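PDB 4XCP: nematode fatty acid retinoid binding protein from Necator americanus, which probably binds fatty acids and retinol as a secreted helical protein, and holds palmitic acid in this structure. Local coordinates for residues R26-R34 / F153-A163; F99-I110 / L125-Y136. All blocks are in the same frame, centred on the assembly; numbering follows the deposited sequence.

Contact 1: residues R26-R34 / F153-A163. With PLM (palmitic acid), chain B.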
loop_
_atom_site.group_PDB
_atom_site.type_symbol
_atom_site.label_atom_id
_atom_site.label_comp_id
_atom_site.label_asym_id
_atom_site.label_seq_id
_atom_site.Cartn_x
_atom_site.Cartn_y
_atom_site.Cartn_z
ATOM N N ARG A 26 -8.916 2.101 6.024
ATOM C CA ARG A 26 -9.038 0.747 5.463
ATOM C C ARG A 26 -10.030 0.756 4.269
ATOM O O ARG A 26 -9.786 0.079 3.276
ATOM C CB ARG A 26 -9.464 -0.263 6.553
ATOM C CG ARG A 26 -8.280 -0.809 7.377
ATOM C CD ARG A 26 -8.598 -0.981 8.860
ATOM N NE ARG A 26 -9.810 -1.733 8.988
ATOM C CZ ARG A 26 -10.715 -1.630 9.947
ATOM N NH1 ARG A 26 -10.487 -0.868 11.012
ATOM N NH2 ARG A 26 -11.811 -2.346 9.893
ATOM N N ASP A 27 -11.087 1.585 4.331
ATOM C CA ASP A 27 -12.058 1.744 3.227
ATOM C C ASP A 27 -11.433 2.329 1.941
ATOM O O ASP A 27 -11.991 2.136 0.860
ATOM C CB ASP A 27 -13.236 2.631 3.650
ATOM C CG ASP A 27 -14.193 1.969 4.625
ATOM O OD1 ASP A 27 -14.208 0.731 4.685
ATOM O OD2 ASP A 27 -14.939 2.699 5.314
ATOM N N LEU A 28 -10.272 3.017 2.060
ATOM C CA LEU A 28 -9.553 3.620 0.928
ATOM C C LEU A 28 -8.634 2.609 0.285
ATOM O O LEU A 28 -8.095 2.866 -0.794
ATOM C CB LEU A 28 -8.694 4.814 1.407
ATOM C CG LEU A 28 -9.388 5.995 2.103
ATOM C CD1 LEU A 28 -8.359 7.059 2.481
ATOM C CD2 LEU A 28 -10.489 6.617 1.222
HETATM N N MSE A 29 -8.395 1.477 0.969
HETATM C CA MSE A 29 -7.488 0.465 0.448
HETATM C C MSE A 29 -8.222 -0.493 -0.475
HETATM O O MSE A 29 -9.378 -0.831 -0.202
HETATM C CB MSE A 29 -6.828 -0.335 1.587
HETATM C CG MSE A 29 -5.974 0.493 2.545
HETATM SE SE MSE A 29 -5.400 -0.667 4.072
HETATM C CE MSE A 29 -4.762 -2.152 3.064
ATOM N N PRO A 30 -7.570 -0.975 -1.564
ATOM C CA PRO A 30 -8.249 -1.947 -2.436
ATOM C C PRO A 30 -8.597 -3.221 -1.657
ATOM O O PRO A 30 -7.888 -3.541 -0.690
ATOM C CB PRO A 30 -7.273 -2.174 -3.603
ATOM C CG PRO A 30 -6.020 -1.562 -3.221
ATOM C CD PRO A 30 -6.204 -0.664 -2.037
ATOM N N PRO A 31 -9.717 -3.894 -2.006
ATOM C CA PRO A 31 -10.168 -5.065 -1.219
ATOM C C PRO A 31 -9.150 -6.192 -1.030
ATOM O O PRO A 31 -9.098 -6.770 0.054
ATOM C CB PRO A 31 -11.425 -5.543 -1.968
ATOM C CG PRO A 31 -11.347 -4.890 -3.344
ATOM C CD PRO A 31 -10.674 -3.583 -3.094
ATOM N N GLU A 32 -8.324 -6.478 -2.052
ATOM C CA GLU A 32 -7.289 -7.528 -1.999
ATOM C C GLU A 32 -6.260 -7.213 -0.911
ATOM O O GLU A 32 -5.857 -8.116 -0.170
ATOM C CB GLU A 32 -6.572 -7.678 -3.363
ATOM C CG GLU A 32 -7.479 -8.052 -4.527
ATOM C CD GLU A 32 -8.354 -6.959 -5.134
ATOM O OE1 GLU A 32 -8.022 -5.754 -4.994
ATOM O OE2 GLU A 32 -9.390 -7.322 -5.744
ATOM N N ALA A 33 -5.858 -5.927 -0.801
ATOM C CA ALA A 33 -4.911 -5.454 0.212
ATOM C C ALA A 33 -5.555 -5.531 1.605
ATOM O O ALA A 33 -4.943 -6.049 2.533
ATOM C CB ALA A 33 -4.486 -4.014 -0.102
ATOM N N ARG A 34 -6.802 -5.042 1.740
ATOM C CA ARG A 34 -7.573 -5.120 2.979
ATOM C C ARG A 34 -7.701 -6.589 3.438
ATOM O O ARG A 34 -7.428 -6.887 4.594
ATOM C CB ARG A 34 -8.989 -4.572 2.743
ATOM C CG ARG A 34 -9.243 -3.214 3.349
ATOM C CD ARG A 34 -10.705 -2.859 3.122
ATOM N NE ARG A 34 -10.895 -2.248 1.810
ATOM C CZ ARG A 34 -11.937 -2.467 1.017
ATOM N NH1 ARG A 34 -12.890 -3.314 1.381
ATOM N NH2 ARG A 34 -12.031 -1.845 -0.150
ATOM N N PHE A 153 -10.245 0.683 -8.686
ATOM C CA PHE A 153 -10.725 0.915 -7.320
ATOM C C PHE A 153 -10.131 2.201 -6.770
ATOM O O PHE A 153 -10.858 3.015 -6.199
ATOM C CB PHE A 153 -10.419 -0.284 -6.379
ATOM C CG PHE A 153 -10.889 -0.019 -4.965
ATOM C CD1 PHE A 153 -12.184 -0.345 -4.571
ATOM C CD2 PHE A 153 -10.060 0.618 -4.045
ATOM C CE1 PHE A 153 -12.631 -0.054 -3.279
ATOM C CE2 PHE A 153 -10.511 0.911 -2.760
ATOM C CZ PHE A 153 -11.792 0.581 -2.389
ATOM N N LEU A 154 -8.807 2.366 -6.913
ATOM C CA LEU A 154 -8.099 3.543 -6.431
ATOM C C LEU A 154 -8.509 4.812 -7.179
ATOM O O LEU A 154 -8.715 5.847 -6.549
ATOM C CB LEU A 154 -6.577 3.313 -6.446
ATOM C CG LEU A 154 -6.029 2.333 -5.374
ATOM C CD1 LEU A 154 -4.547 2.057 -5.605
ATOM C CD2 LEU A 154 -6.240 2.868 -3.946
ATOM N N ALA A 155 -8.683 4.720 -8.507
ATOM C CA ALA A 155 -9.143 5.845 -9.333
ATOM C C ALA A 155 -10.502 6.334 -8.818
ATOM O O ALA A 155 -10.688 7.539 -8.670
ATOM C CB ALA A 155 -9.265 5.413 -10.785
ATOM N N LYS A 156 -11.421 5.395 -8.491
ATOM C CA LYS A 156 -12.750 5.689 -7.942
ATOM C C LYS A 156 -12.660 6.367 -6.554
ATOM O O LYS A 156 -13.385 7.314 -6.295
ATOM C CB LYS A 156 -13.593 4.405 -7.874
ATOM C CG LYS A 156 -15.091 4.658 -7.738
ATOM C CD LYS A 156 -15.880 3.374 -7.566
ATOM C CE LYS A 156 -17.338 3.641 -7.276
ATOM N NZ LYS A 156 -18.115 2.377 -7.150
ATOM N N VAL A 157 -11.755 5.904 -5.686
ATOM C CA VAL A 157 -11.500 6.498 -4.365
ATOM C C VAL A 157 -11.098 7.982 -4.526
ATOM O O VAL A 157 -11.560 8.842 -3.767
ATOM C CB VAL A 157 -10.453 5.644 -3.576
ATOM C CG1 VAL A 157 -9.756 6.444 -2.480
ATOM C CG2 VAL A 157 -11.117 4.401 -3.000
ATOM N N PHE A 158 -10.267 8.269 -5.539
ATOM C CA PHE A 158 -9.827 9.632 -5.854
ATOM C C PHE A 158 -10.931 10.456 -6.497
ATOM O O PHE A 158 -11.261 11.514 -5.984
ATOM C CB PHE A 158 -8.560 9.630 -6.729
ATOM C CG PHE A 158 -7.351 8.952 -6.121
ATOM C CD1 PHE A 158 -6.929 9.267 -4.831
ATOM C CD2 PHE A 158 -6.578 8.073 -6.871
ATOM C CE1 PHE A 158 -5.815 8.636 -4.271
ATOM C CE2 PHE A 158 -5.454 7.457 -6.321
ATOM C CZ PHE A 158 -5.095 7.720 -5.015
ATOM N N GLU A 159 -11.542 9.944 -7.573
ATOM C CA GLU A 159 -12.601 10.610 -8.348
ATOM C C GLU A 159 -13.909 10.868 -7.600
ATOM O O GLU A 159 -14.523 11.906 -7.829
ATOM C CB GLU A 159 -12.897 9.832 -9.646
ATOM C CG GLU A 159 -11.810 9.960 -10.706
ATOM C CD GLU A 159 -11.564 11.367 -11.225
ATOM O OE1 GLU A 159 -12.538 12.147 -11.327
ATOM O OE2 GLU A 159 -10.397 11.687 -11.548
ATOM N N SER A 160 -14.350 9.925 -6.737
ATOM C CA SER A 160 -15.598 10.046 -5.970
ATOM C C SER A 160 -15.571 11.104 -4.871
ATOM O O SER A 160 -16.629 11.449 -4.343
ATOM C CB SER A 160 -15.958 8.708 -5.331
ATOM O OG SER A 160 -14.983 8.375 -4.355
ATOM N N GLY A 161 -14.382 11.544 -4.478
ATOM C CA GLY A 161 -14.219 12.479 -3.370
ATOM C C GLY A 161 -13.991 11.759 -2.049
ATOM O O GLY A 161 -13.866 12.403 -1.006
ATOM N N LYS A 162 -13.917 10.415 -2.084
ATOM C CA LYS A 162 -13.687 9.574 -0.902
ATOM C C LYS A 162 -12.339 9.876 -0.234
ATOM O O LYS A 162 -12.291 10.027 0.990
ATOM C CB LYS A 162 -13.821 8.082 -1.253
ATOM C CG LYS A 162 -14.097 7.196 -0.048
ATOM C CD LYS A 162 -14.334 5.739 -0.452
ATOM C CE LYS A 162 -14.578 4.837 0.736
ATOM N NZ LYS A 162 -15.918 5.051 1.352
ATOM N N ALA A 163 -11.262 10.011 -1.030
ATOM C CA ALA A 163 -9.934 10.342 -0.491
ATOM C C ALA A 163 -9.930 11.754 0.129
ATOM O O ALA A 163 -9.362 11.936 1.208
ATOM C CB ALA A 163 -8.871 10.241 -1.580
HETATM C C1 PLM B . -0.723 0.144 4.838
HETATM O O1 PLM B . -0.909 -1.092 4.467
HETATM O O2 PLM B . -0.534 1.055 4.045
HETATM C C2 PLM B . -0.774 0.346 6.325
HETATM C C3 PLM B . -0.966 -0.906 7.177
HETATM C C4 PLM B . 0.314 -1.671 7.446
HETATM C C5 PLM B . 0.129 -2.920 8.280
HETATM C C6 PLM B . 1.423 -3.584 8.726
HETATM C C7 PLM B . 1.661 -4.985 8.181
HETATM C C8 PLM B . 2.080 -4.998 6.737
HETATM C C9 PLM B . 2.226 -6.352 6.134
HETATM C CA PLM B . 1.635 -6.471 4.758
HETATM C CB PLM B . 2.577 -6.318 3.586
HETATM C CC PLM B . 1.930 -6.602 2.219
HETATM C CD PLM B . 1.008 -5.505 1.650
HETATM C CE PLM B . -0.365 -5.380 2.316
HETATM C CF PLM B . -1.320 -4.432 1.639
HETATM C CG PLM B . -1.174 -2.972 2.018
#

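Contact 2: residues F99-I110 / L125-Y136. With PLM (palmitic acid), chain C.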
loop_
_atom_site.group_PDB
_atom_site.type_symbol
_atom_site.label_atom_id
_atom_site.label_comp_id
_atom_site.label_asym_id
_atom_site.label_seq_id
_atom_site.Cartn_x
_atom_site.Cartn_y
_atom_site.Cartn_z
ATOM N N PHE A 99 3.583 8.245 -10.757
ATOM C CA PHE A 99 2.585 8.486 -9.709
ATOM C C PHE A 99 2.403 7.264 -8.825
ATOM O O PHE A 99 2.436 7.383 -7.603
ATOM C CB PHE A 99 1.228 8.915 -10.293
ATOM C CG PHE A 99 0.110 8.837 -9.273
ATOM C CD1 PHE A 99 0.060 9.721 -8.197
ATOM C CD2 PHE A 99 -0.855 7.836 -9.349
ATOM C CE1 PHE A 99 -0.953 9.620 -7.240
ATOM C CE2 PHE A 99 -1.877 7.755 -8.400
ATOM C CZ PHE A 99 -1.925 8.648 -7.362
ATOM N N ALA A 100 2.175 6.106 -9.452
ATOM C CA ALA A 100 1.973 4.831 -8.784
ATOM C C ALA A 100 3.183 4.477 -7.918
ATOM O O ALA A 100 3.005 4.066 -6.776
ATOM C CB ALA A 100 1.709 3.742 -9.812
ATOM N N GLU A 101 4.397 4.671 -8.444
ATOM C CA GLU A 101 5.637 4.385 -7.721
ATOM C C GLU A 101 5.860 5.334 -6.539
ATOM O O GLU A 101 6.234 4.874 -5.468
ATOM C CB GLU A 101 6.830 4.344 -8.676
ATOM C CG GLU A 101 6.808 3.047 -9.467
ATOM C CD GLU A 101 7.785 2.919 -10.613
ATOM O OE1 GLU A 101 8.337 3.955 -11.048
ATOM O OE2 GLU A 101 7.971 1.780 -11.100
ATOM N N LYS A 102 5.536 6.627 -6.701
ATOM C CA LYS A 102 5.613 7.580 -5.600
ATOM C C LYS A 102 4.550 7.241 -4.543
ATOM O O LYS A 102 4.863 7.265 -3.359
ATOM C CB LYS A 102 5.479 9.033 -6.102
ATOM C CG LYS A 102 5.638 10.095 -4.999
ATOM C CD LYS A 102 7.044 10.148 -4.401
ATOM C CE LYS A 102 7.036 10.788 -3.041
ATOM N NZ LYS A 102 8.407 11.163 -2.601
ATOM N N SER A 103 3.322 6.852 -4.967
ATOM C CA SER A 103 2.242 6.472 -4.034
ATOM C C SER A 103 2.630 5.255 -3.188
ATOM O O SER A 103 2.336 5.203 -1.993
ATOM C CB SER A 103 0.941 6.206 -4.790
ATOM O OG SER A 103 0.567 7.416 -5.427
ATOM N N ILE A 104 3.310 4.293 -3.818
ATOM C CA ILE A 104 3.806 3.080 -3.172
ATOM C C ILE A 104 4.876 3.419 -2.145
ATOM O O ILE A 104 4.839 2.886 -1.047
ATOM C CB ILE A 104 4.251 2.033 -4.214
ATOM C CG1 ILE A 104 2.997 1.344 -4.812
ATOM C CG2 ILE A 104 5.225 0.989 -3.579
ATOM C CD1 ILE A 104 3.211 0.657 -6.163
ATOM N N GLU A 105 5.790 4.336 -2.478
ATOM C CA GLU A 105 6.842 4.802 -1.564
ATOM C C GLU A 105 6.204 5.416 -0.289
ATOM O O GLU A 105 6.662 5.138 0.822
ATOM C CB GLU A 105 7.736 5.835 -2.277
ATOM C CG GLU A 105 8.918 6.327 -1.463
ATOM C CD GLU A 105 9.504 7.623 -1.981
ATOM O OE1 GLU A 105 10.294 7.578 -2.950
ATOM O OE2 GLU A 105 9.155 8.691 -1.429
ATOM N N ILE A 106 5.126 6.218 -0.466
ATOM C CA ILE A 106 4.404 6.870 0.634
ATOM C C ILE A 106 3.705 5.813 1.510
ATOM O O ILE A 106 3.830 5.845 2.746
ATOM C CB ILE A 106 3.453 7.967 0.098
ATOM C CG1 ILE A 106 4.264 9.181 -0.414
ATOM C CG2 ILE A 106 2.424 8.377 1.164
ATOM C CD1 ILE A 106 3.484 10.226 -1.245
ATOM N N ALA A 107 3.024 4.851 0.854
ATOM C CA ALA A 107 2.327 3.768 1.531
ATOM C C ALA A 107 3.305 2.881 2.324
ATOM O O ALA A 107 2.968 2.458 3.426
ATOM C CB ALA A 107 1.524 2.939 0.534
ATOM N N ARG A 108 4.527 2.662 1.795
ATOM C CA ARG A 108 5.555 1.850 2.443
ATOM C C ARG A 108 6.123 2.517 3.712
ATOM O O ARG A 108 6.444 1.819 4.669
ATOM C CB ARG A 108 6.660 1.439 1.452
ATOM C CG ARG A 108 6.150 0.450 0.391
ATOM C CD ARG A 108 7.156 -0.619 0.034
ATOM N NE ARG A 108 8.007 -0.261 -1.099
ATOM C CZ ARG A 108 7.972 -0.860 -2.289
ATOM N NH1 ARG A 108 7.088 -1.821 -2.534
ATOM N NH2 ARG A 108 8.799 -0.485 -3.249
ATOM N N GLY A 109 6.230 3.846 3.704
ATOM C CA GLY A 109 6.650 4.626 4.862
ATOM C C GLY A 109 5.611 4.521 5.971
ATOM O O GLY A 109 5.968 4.411 7.141
ATOM N N ILE A 110 4.304 4.494 5.604
ATOM C CA ILE A 110 3.200 4.325 6.563
ATOM C C ILE A 110 3.285 2.919 7.163
ATOM O O ILE A 110 3.215 2.758 8.384
ATOM C CB ILE A 110 1.820 4.612 5.892
ATOM C CG1 ILE A 110 1.615 6.144 5.636
ATOM C CG2 ILE A 110 0.639 3.973 6.670
ATOM C CD1 ILE A 110 1.697 7.126 6.949
ATOM N N LEU A 125 -2.083 9.755 8.792
ATOM C CA LEU A 125 -2.696 9.038 7.686
ATOM C C LEU A 125 -3.398 10.012 6.752
ATOM O O LEU A 125 -3.236 9.899 5.536
ATOM C CB LEU A 125 -3.644 7.938 8.171
ATOM C CG LEU A 125 -3.007 6.794 8.986
ATOM C CD1 LEU A 125 -4.075 5.962 9.643
ATOM C CD2 LEU A 125 -2.130 5.901 8.121
ATOM N N LYS A 126 -4.114 11.013 7.321
ATOM C CA LYS A 126 -4.805 12.046 6.552
ATOM C C LYS A 126 -3.789 12.818 5.713
ATOM O O LYS A 126 -4.050 13.110 4.540
ATOM C CB LYS A 126 -5.550 13.013 7.490
ATOM C CG LYS A 126 -6.811 12.450 8.149
ATOM C CD LYS A 126 -7.531 13.551 8.919
ATOM C CE LYS A 126 -8.854 13.104 9.487
ATOM N NZ LYS A 126 -8.743 12.728 10.923
ATOM N N ALA A 127 -2.618 13.126 6.314
ATOM C CA ALA A 127 -1.531 13.841 5.642
ATOM C C ALA A 127 -0.971 13.006 4.483
ATOM O O ALA A 127 -0.759 13.576 3.413
ATOM C CB ALA A 127 -0.428 14.193 6.629
ATOM N N SER A 128 -0.816 11.660 4.656
ATOM C CA SER A 128 -0.323 10.814 3.555
ATOM C C SER A 128 -1.314 10.737 2.385
ATOM O O SER A 128 -0.889 10.814 1.239
ATOM C CB SER A 128 0.076 9.413 4.025
ATOM O OG SER A 128 -1.028 8.655 4.483
ATOM N N VAL A 129 -2.621 10.630 2.676
ATOM C CA VAL A 129 -3.676 10.562 1.649
ATOM C C VAL A 129 -3.774 11.891 0.902
ATOM O O VAL A 129 -3.937 11.909 -0.324
ATOM C CB VAL A 129 -5.039 10.105 2.249
ATOM C CG1 VAL A 129 -6.172 10.189 1.222
ATOM C CG2 VAL A 129 -4.930 8.687 2.813
ATOM N N LYS A 130 -3.691 13.002 1.652
ATOM C CA LYS A 130 -3.730 14.356 1.107
ATOM C C LYS A 130 -2.638 14.535 0.045
ATOM O O LYS A 130 -2.940 15.024 -1.046
ATOM C CB LYS A 130 -3.608 15.403 2.241
ATOM C CG LYS A 130 -4.000 16.819 1.823
ATOM C CD LYS A 130 -3.883 17.785 3.000
ATOM C CE LYS A 130 -4.069 19.235 2.612
ATOM N NZ LYS A 130 -5.468 19.546 2.206
ATOM N N GLU A 131 -1.403 14.067 0.330
ATOM C CA GLU A 131 -0.295 14.118 -0.625
ATOM C C GLU A 131 -0.532 13.236 -1.858
ATOM O O GLU A 131 -0.278 13.682 -2.968
ATOM C CB GLU A 131 1.050 13.758 0.032
ATOM C CG GLU A 131 2.265 14.014 -0.867
ATOM C CD GLU A 131 2.354 15.351 -1.590
ATOM O OE1 GLU A 131 1.746 16.347 -1.129
ATOM O OE2 GLU A 131 3.025 15.394 -2.647
ATOM N N VAL A 132 -0.965 11.980 -1.657
ATOM C CA VAL A 132 -1.247 11.031 -2.740
ATOM C C VAL A 132 -2.357 11.628 -3.654
ATOM O O VAL A 132 -2.210 11.633 -4.875
ATOM C CB VAL A 132 -1.596 9.618 -2.169
ATOM C CG1 VAL A 132 -2.191 8.711 -3.243
ATOM C CG2 VAL A 132 -0.359 8.962 -1.542
ATOM N N LEU A 133 -3.434 12.156 -3.051
ATOM C CA LEU A 133 -4.505 12.798 -3.802
ATOM C C LEU A 133 -3.977 13.993 -4.608
ATOM O O LEU A 133 -4.277 14.093 -5.790
ATOM C CB LEU A 133 -5.691 13.193 -2.901
ATOM C CG LEU A 133 -6.834 13.985 -3.574
ATOM C CD1 LEU A 133 -7.524 13.171 -4.681
ATOM C CD2 LEU A 133 -7.832 14.480 -2.547
ATOM N N LYS A 134 -3.162 14.849 -3.987
ATOM C CA LYS A 134 -2.540 16.020 -4.615
ATOM C C LYS A 134 -1.706 15.589 -5.855
ATOM O O LYS A 134 -1.822 16.206 -6.916
ATOM C CB LYS A 134 -1.652 16.747 -3.579
ATOM C CG LYS A 134 -1.010 18.036 -4.093
ATOM C CD LYS A 134 -0.281 18.802 -2.999
ATOM C CE LYS A 134 0.334 20.063 -3.561
ATOM N NZ LYS A 134 1.466 20.551 -2.732
ATOM N N LEU A 135 -0.885 14.532 -5.714
ATOM C CA LEU A 135 -0.095 14.002 -6.819
ATOM C C LEU A 135 -1.009 13.440 -7.929
ATOM O O LEU A 135 -0.705 13.582 -9.110
ATOM C CB LEU A 135 0.871 12.925 -6.320
ATOM C CG LEU A 135 1.962 13.410 -5.371
ATOM C CD1 LEU A 135 2.669 12.255 -4.739
ATOM C CD2 LEU A 135 2.934 14.352 -6.067
ATOM N N TYR A 136 -2.130 12.819 -7.540
ATOM C CA TYR A 136 -3.104 12.295 -8.481
ATOM C C TYR A 136 -3.693 13.469 -9.267
ATOM O O TYR A 136 -3.713 13.427 -10.495
ATOM C CB TYR A 136 -4.197 11.487 -7.758
ATOM C CG TYR A 136 -5.315 11.069 -8.684
ATOM C CD1 TYR A 136 -5.189 9.942 -9.496
ATOM C CD2 TYR A 136 -6.470 11.842 -8.811
ATOM C CE1 TYR A 136 -6.197 9.575 -10.382
ATOM C CE2 TYR A 136 -7.491 11.475 -9.685
ATOM C CZ TYR A 136 -7.347 10.342 -10.468
ATOM O OH TYR A 136 -8.334 9.985 -11.345
HETATM C C1 PLM C . 11.396 -2.402 -5.462
HETATM O O1 PLM C . 11.704 -3.570 -5.508
HETATM O O2 PLM C . 12.014 -1.528 -4.714
HETATM C C2 PLM C . 10.267 -1.821 -6.263
HETATM C C3 PLM C . 9.254 -2.845 -6.767
HETATM C C4 PLM C . 8.003 -2.211 -7.342
HETATM C C5 PLM C . 6.957 -1.832 -6.304
HETATM C C6 PLM C . 6.151 -3.004 -5.765
HETATM C C7 PLM C . 4.837 -2.596 -5.116
HETATM C C8 PLM C . 4.077 -3.729 -4.443
HETATM C C9 PLM C . 3.635 -3.431 -3.022
HETATM C CA PLM C . 2.985 -4.611 -2.319
HETATM C CB PLM C . 3.944 -5.735 -1.929
HETATM C CC PLM C . 4.930 -5.386 -0.824
HETATM C CD PLM C . 5.599 -6.606 -0.225
HETATM C CE PLM C . 6.600 -6.320 0.895
HETATM C CF PLM C . 6.420 -7.179 2.152
HETATM C CG PLM C . 7.646 -7.970 2.542
#

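Contact 1: residues R26-R34 / F153-A163
With chi1 of F153 at 179°, CG stands anti to the backbone N and the phenyl ring reaches across to P30 and P31; in L28, chi1 of -59° sets CG beside its own backbone N and lets CD2 swing round to V157. P31 lays CD over one face of the F153 ring, 4.0 Å from its centroid and 14° off the normal, a CH-pi contact. The carbonyl oxygens of D27 and L28 meet the edge of the same ring. R34 bends at chi3 and grips the O of M29 side-on, NE at 2.9 Å and NH2 at 2.8 Å, and this pins the guanidinium beside F153, where NH2 lies 3.3 Å from CZ. What F153 packs against is a type I beta turn, R26 to M29, leading through P30, the N-cap, into helix 31-39. Deeper in, L28 CD2 lies 3.8 Å from V157 CG1, crossing at about a right angle, while P30 CD rests on CD2 of L154. After helix 152-159, K162 runs its aliphatic chain past L28 and brings CE within 3.9 Å of D27 CB. Segment 26-34 also borders the ligand: A33 CB lies 3.6 Å from CF of the palmitic acid.

Contact 2: residues F99-I110 / L125-Y136
F99 wedges its ring against the backbone of the partner helix: CE1 sits 3.4 Å from the carbonyl O of V132, which meets the ring at its edge, and L135 CB comes up to the same rim. Y136 then turns its edge toward the F99 face in an offset edge-to-face pair, centroids 5.9 Å apart and planes at 61°. S103 OG lies over one face of F99; with chi1 at -62°, beside its own backbone N, it donates back to F99 O at 2.9 Å and leans on V132 CG1. Further along, I106 is a knob in the hole formed by S128, E131, V132 and L135. CG2 meets S128 CB at 3.8 Å, and CD1 reaches E131 CG and L135 CD1. I110 ends the row, CG2 against L125 CD2 at 3.7 Å and CG1 against S128, whose OG hydrogen-bonds to L125 O within its own helix. Segments 99-110 and 125-136 run antiparallel, at 177°, their axes approaching to 10.2 Å: a helical hairpin in this all-helical fold. Behind helix 94-115, I104 and R108 touch one palmitic acid and A100 packs on helix 72-90; V129 of the second helix faces helix 162-167 and Y25 of helix 23-26.

In the fold
From the N terminus the chain passes through the turn and helix start at 26-34, whose partner comes only at 153-163, so contact 1 closes a long, mostly helical loop and brings regions near the N and C termini together. Contact 2 lies within that loop: helix 94-115 turns back through a short connection and pairs with helix 122-138, its near neighbour in sequence. The centres of contact 1 and contact 2 are about 13 Å apart. They meet through helix 122-138, where Y136 OH probably hydrogen-bonds E159 OE2 and F158 packs on Y136 and V132. L28 and A163 also lean on V129. Through helix 122-138 the hairpin packs on both segments of contact 1.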